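Local coordinates for protein pyruvate kinase (Toxoplasma gondii, PDB 3GG8) that catalyses, as a pyruvate kinase, the transfer of a phosphoryl group from phosphoenolpyruvate to ADP, giving pyruvate and ATP in the last step of glycolysis, at residues I469-A472 with I473-K477; C373-Y376 with P377-Y380. All blocks are in the same frame, centred on the assembly; numbering follows the deposited sequence.

In the fold
Both contacts are local ones, made within a turn or so of helix, and they follow one another along the chain: interaction 2 (373-380) closes before interaction 1 (469-477) opens. Interaction 2 starts helix 376-384, just after helix 356-371 and thus past the last strand of the eight-stranded parallel barrel. Interaction 1 takes up the C-terminal two-thirds of helix 465-478, which packs on the C-terminal mixed sheet of the alpha/beta domain. Their centres are 28 Å apart and their nearest atoms about 19 Å, so they do not touch. In pyruvate kinases the active site is at the barrel; neither contact includes a bound ligand.

Interaction 1. Residues I469-A472 with I473-K477; sequences IRNA and IVVAK
I469 and I473 lie side by side one helical turn apart, with CG2 of I469 3.9 Å from CD1 of I473. In both, CG1 is placed beside the backbone N and CG2 beside the carbonyl carbon; the same setting of chi1 (-68° and -62°) sends both chains along one flank of the helix. CG1 of I473 also rests 3.3 Å from the carbonyl O of I469, the atom that accepts the N-H of I473.

That bond is one of four successive i to i+4 bonds that link 469-472 to 473-476 in an alpha helix. V474 N to R470 O is long at 3.2 Å but nearly straight at 168°, while A476 N to A472 O closes to 2.8 Å. The valines fit with CG2 beside the backbone N and against the preceding turn: CG2 of V474 sits 3.3 Å from R470 O, and CG2 of V475 is equally near N471 O. A472 and A476 are buried, where a lone methyl lets the helix come close to its neighbours.

R470 and V474 are exposed. NH1 of R470 is weakly hydrogen-bonded to ND1 of H467, and the aliphatic chain of K477 carries NZ out to O of E511, the C-terminal residue.

The helix packs against strands 412-416 and 454-458, which flank strand 435-439 in the sheet. I469, A472 and I473 pack on L414 of strand 412-416, I469 reaching L416 as well, whereas N471 and V475 meet M457 of strand 454-458; A476 also touches V482, and I473 touches V510 close to the C-terminus.

Interaction 2. Residues C373-Y376 with P377-Y380; sequences CVDY and PALY
D375 takes the N-cap position of helix 376-384, and its carbonyl O receives the N-H of L379 at 2.9 Å, though the bond is bent (131°). The next bond is straighter: Y380 N to Y376 O is also 2.9 Å, at 163°. P377 suits a first turn, since its nitrogen has no hydrogen to give and its ring holds phi near the helical value.

The more enclosed side is apolar, with V374, Y376 and L379 only partly exposed. CG1 of V374, anti to its own backbone nitrogen (chi1 176°), serves two neighbours: it lies 3.5 Å above one face of the Y376 ring, toward the rim, and meets CD1 of L379 at 3.8 Å. Y376 extends this side to R37 and M432, L379 reaches R430, and Y380 turns away to hydrogen-bond E403 through its OH.

The other side faces solvent, with D375, P377 and A378 all exposed. Here the aspartate probably stays charged, its carboxylate beside the first turn, where the helix dipole would probably favour a negative group. That carboxylate lies close to carbon as well as to a backbone nitrogen: A378 CB is 3.6 Å from D375 CG, and D375 OD2 is 3.1 Å from P377 CD and 3.5 Å from A378 N.

Interaction 1. Residues I469-A472 with I473-K477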
loop_
_atom_site.group_PDB
_atom_site.type_symbol
_atom_site.label_atom_id
_atom_site.label_comp_id
_atom_site.label_asym_id
_atom_site.label_seq_id
_atom_site.Cartn_x
_atom_site.Cartn_y
_atom_site.Cartn_z
ATOM N N ILE C 469 19.474 -28.321 -13.114
ATOM C CA ILE C 469 19.333 -27.787 -11.750
ATOM C C ILE C 469 20.201 -28.536 -10.717
ATOM O O ILE C 469 20.889 -27.899 -9.916
ATOM C CB ILE C 469 17.846 -27.745 -11.299
ATOM C CG1 ILE C 469 17.070 -26.704 -12.119
ATOM C CG2 ILE C 469 17.721 -27.449 -9.792
ATOM C CD1 ILE C 469 15.575 -26.963 -12.187
ATOM N N ARG C 470 20.181 -29.870 -10.738
ATOM C CA ARG C 470 21.034 -30.655 -9.840
ATOM C C ARG C 470 22.507 -30.290 -10.024
ATOM O O ARG C 470 23.232 -30.110 -9.050
ATOM C CB ARG C 470 20.851 -32.152 -10.061
ATOM C CG ARG C 470 20.122 -32.896 -8.946
ATOM C CD ARG C 470 18.628 -33.001 -9.219
ATOM N NE ARG C 470 18.160 -34.385 -9.173
ATOM C CZ ARG C 470 17.810 -35.106 -10.242
ATOM N NH1 ARG C 470 17.865 -34.582 -11.461
ATOM N NH2 ARG C 470 17.400 -36.360 -10.098
ATOM N N ASN C 471 22.932 -30.157 -11.276
ATOM C CA ASN C 471 24.330 -29.888 -11.594
ATOM C C ASN C 471 24.782 -28.518 -11.107
ATOM O O ASN C 471 25.880 -28.377 -10.549
ATOM C CB ASN C 471 24.574 -30.037 -13.105
ATOM C CG ASN C 471 26.040 -29.904 -13.483
ATOM O OD1 ASN C 471 26.875 -30.771 -13.176
ATOM N ND2 ASN C 471 26.359 -28.824 -14.178
ATOM N N ALA C 472 23.917 -27.523 -11.308
ATOM C CA ALA C 472 24.202 -26.160 -10.937
ATOM C C ALA C 472 24.415 -26.040 -9.428
ATOM O O ALA C 472 25.361 -25.381 -8.990
ATOM C CB ALA C 472 23.071 -25.248 -11.388
ATOM N N ILE C 473 23.545 -26.693 -8.649
ATOM C CA ILE C 473 23.572 -26.600 -7.180
ATOM C C ILE C 473 24.812 -27.263 -6.589
ATOM O O ILE C 473 25.448 -26.696 -5.693
ATOM C CB ILE C 473 22.317 -27.230 -6.532
ATOM C CG1 ILE C 473 21.042 -26.501 -6.968
ATOM C CG2 ILE C 473 22.456 -27.283 -4.992
ATOM C CD1 ILE C 473 19.739 -27.175 -6.451
ATOM N N VAL C 474 25.144 -28.458 -7.086
ATOM C CA VAL C 474 26.326 -29.188 -6.631
ATOM C C VAL C 474 27.600 -28.464 -7.061
ATOM O O VAL C 474 28.551 -28.376 -6.282
ATOM C CB VAL C 474 26.340 -30.656 -7.125
ATOM C CG1 VAL C 474 27.603 -31.385 -6.653
ATOM C CG2 VAL C 474 25.100 -31.386 -6.623
ATOM N N VAL C 475 27.620 -27.929 -8.286
ATOM C CA VAL C 475 28.754 -27.096 -8.703
ATOM C C VAL C 475 28.879 -25.889 -7.765
ATOM O O VAL C 475 29.959 -25.635 -7.224
ATOM C CB VAL C 475 28.697 -26.654 -10.192
ATOM C CG1 VAL C 475 29.609 -25.454 -10.433
ATOM C CG2 VAL C 475 29.102 -27.791 -11.100
ATOM N N ALA C 476 27.772 -25.173 -7.557
ATOM C CA ALA C 476 27.748 -24.022 -6.650
ATOM C C ALA C 476 28.249 -24.374 -5.246
ATOM O O ALA C 476 28.964 -23.594 -4.633
ATOM C CB ALA C 476 26.349 -23.421 -6.582
ATOM N N LYS C 477 27.877 -25.556 -4.755
ATOM C CA LYS C 477 28.265 -26.020 -3.412
ATOM C C LYS C 477 29.761 -26.376 -3.332
ATOM O O LYS C 477 30.396 -26.227 -2.282
ATOM C CB LYS C 477 27.370 -27.205 -2.998
ATOM C CG LYS C 477 27.508 -27.719 -1.560
ATOM C CD LYS C 477 26.753 -29.047 -1.428
ATOM C CE LYS C 477 27.467 -30.060 -0.528
ATOM N NZ LYS C 477 27.008 -30.048 0.905
#

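Interaction 2. Residues C373-Y376 with P377-Y380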
loop_
_atom_site.group_PDB
_atom_site.type_symbol
_atom_site.label_atom_id
_atom_site.label_comp_id
_atom_site.label_asym_id
_atom_site.label_seq_id
_atom_site.Cartn_x
_atom_site.Cartn_y
_atom_site.Cartn_z
ATOM N N CYS C 373 23.677 0.955 -1.452
ATOM C CA CYS C 373 22.565 1.896 -1.282
ATOM C C CYS C 373 21.214 1.377 -1.757
ATOM O O CYS C 373 20.179 1.940 -1.397
ATOM C CB CYS C 373 22.858 3.184 -2.045
ATOM S SG CYS C 373 23.748 4.377 -1.128
ATOM N N VAL C 374 21.220 0.337 -2.589
ATOM C CA VAL C 374 19.993 -0.115 -3.252
ATOM C C VAL C 374 18.978 -0.739 -2.280
ATOM O O VAL C 374 19.309 -1.636 -1.488
ATOM C CB VAL C 374 20.303 -1.058 -4.456
ATOM C CG1 VAL C 374 19.024 -1.599 -5.063
ATOM C CG2 VAL C 374 21.113 -0.320 -5.525
ATOM N N ASP C 375 17.751 -0.221 -2.332
ATOM C CA ASP C 375 16.618 -0.773 -1.589
ATOM C C ASP C 375 15.881 -1.749 -2.520
ATOM O O ASP C 375 15.075 -1.333 -3.373
ATOM C CB ASP C 375 15.689 0.355 -1.096
ATOM C CG ASP C 375 14.671 -0.116 -0.039
ATOM O OD1 ASP C 375 14.085 0.751 0.652
ATOM O OD2 ASP C 375 14.446 -1.340 0.111
ATOM N N TYR C 376 16.181 -3.043 -2.353
ATOM C CA TYR C 376 15.661 -4.101 -3.229
ATOM C C TYR C 376 14.145 -4.353 -3.099
ATOM O O TYR C 376 13.471 -4.545 -4.120
ATOM C CB TYR C 376 16.476 -5.401 -3.090
ATOM C CG TYR C 376 17.872 -5.310 -3.670
ATOM C CD1 TYR C 376 18.066 -5.174 -5.049
ATOM C CD2 TYR C 376 19.006 -5.352 -2.847
ATOM C CE1 TYR C 376 19.351 -5.080 -5.602
ATOM C CE2 TYR C 376 20.305 -5.258 -3.391
ATOM C CZ TYR C 376 20.464 -5.120 -4.769
ATOM O OH TYR C 376 21.720 -5.019 -5.327
ATOM N N PRO C 377 13.604 -4.369 -1.857
ATOM C CA PRO C 377 12.139 -4.412 -1.712
ATOM C C PRO C 377 11.404 -3.240 -2.382
ATOM O O PRO C 377 10.344 -3.449 -2.984
ATOM C CB PRO C 377 11.935 -4.372 -0.190
ATOM C CG PRO C 377 13.196 -4.918 0.375
ATOM C CD PRO C 377 14.274 -4.405 -0.542
ATOM N N ALA C 378 11.964 -2.032 -2.282
ATOM C CA ALA C 378 11.341 -0.829 -2.853
ATOM C C ALA C 378 11.585 -0.675 -4.357
ATOM O O ALA C 378 10.885 0.077 -5.032
ATOM C CB ALA C 378 11.785 0.423 -2.099
ATOM N N LEU C 379 12.581 -1.383 -4.879
ATOM C CA LEU C 379 12.798 -1.430 -6.320
ATOM C C LEU C 379 11.850 -2.453 -6.946
ATOM O O LEU C 379 11.255 -2.200 -7.998
ATOM C CB LEU C 379 14.252 -1.774 -6.642
ATOM C CG LEU C 379 14.968 -0.890 -7.671
ATOM C CD1 LEU C 379 16.431 -1.322 -7.786
ATOM C CD2 LEU C 379 14.283 -0.889 -9.053
ATOM N N TYR C 380 11.714 -3.603 -6.284
ATOM C CA TYR C 380 10.794 -4.644 -6.727
ATOM C C TYR C 380 9.341 -4.148 -6.808
ATOM O O TYR C 380 8.655 -4.396 -7.802
ATOM C CB TYR C 380 10.884 -5.890 -5.837
ATOM C CG TYR C 380 9.817 -6.898 -6.181
ATOM C CD1 TYR C 380 9.961 -7.737 -7.285
ATOM C CD2 TYR C 380 8.642 -6.984 -5.436
ATOM C CE1 TYR C 380 8.972 -8.649 -7.625
ATOM C CE2 TYR C 380 7.651 -7.892 -5.770
ATOM C CZ TYR C 380 7.828 -8.718 -6.867
ATOM O OH TYR C 380 6.860 -9.621 -7.207
#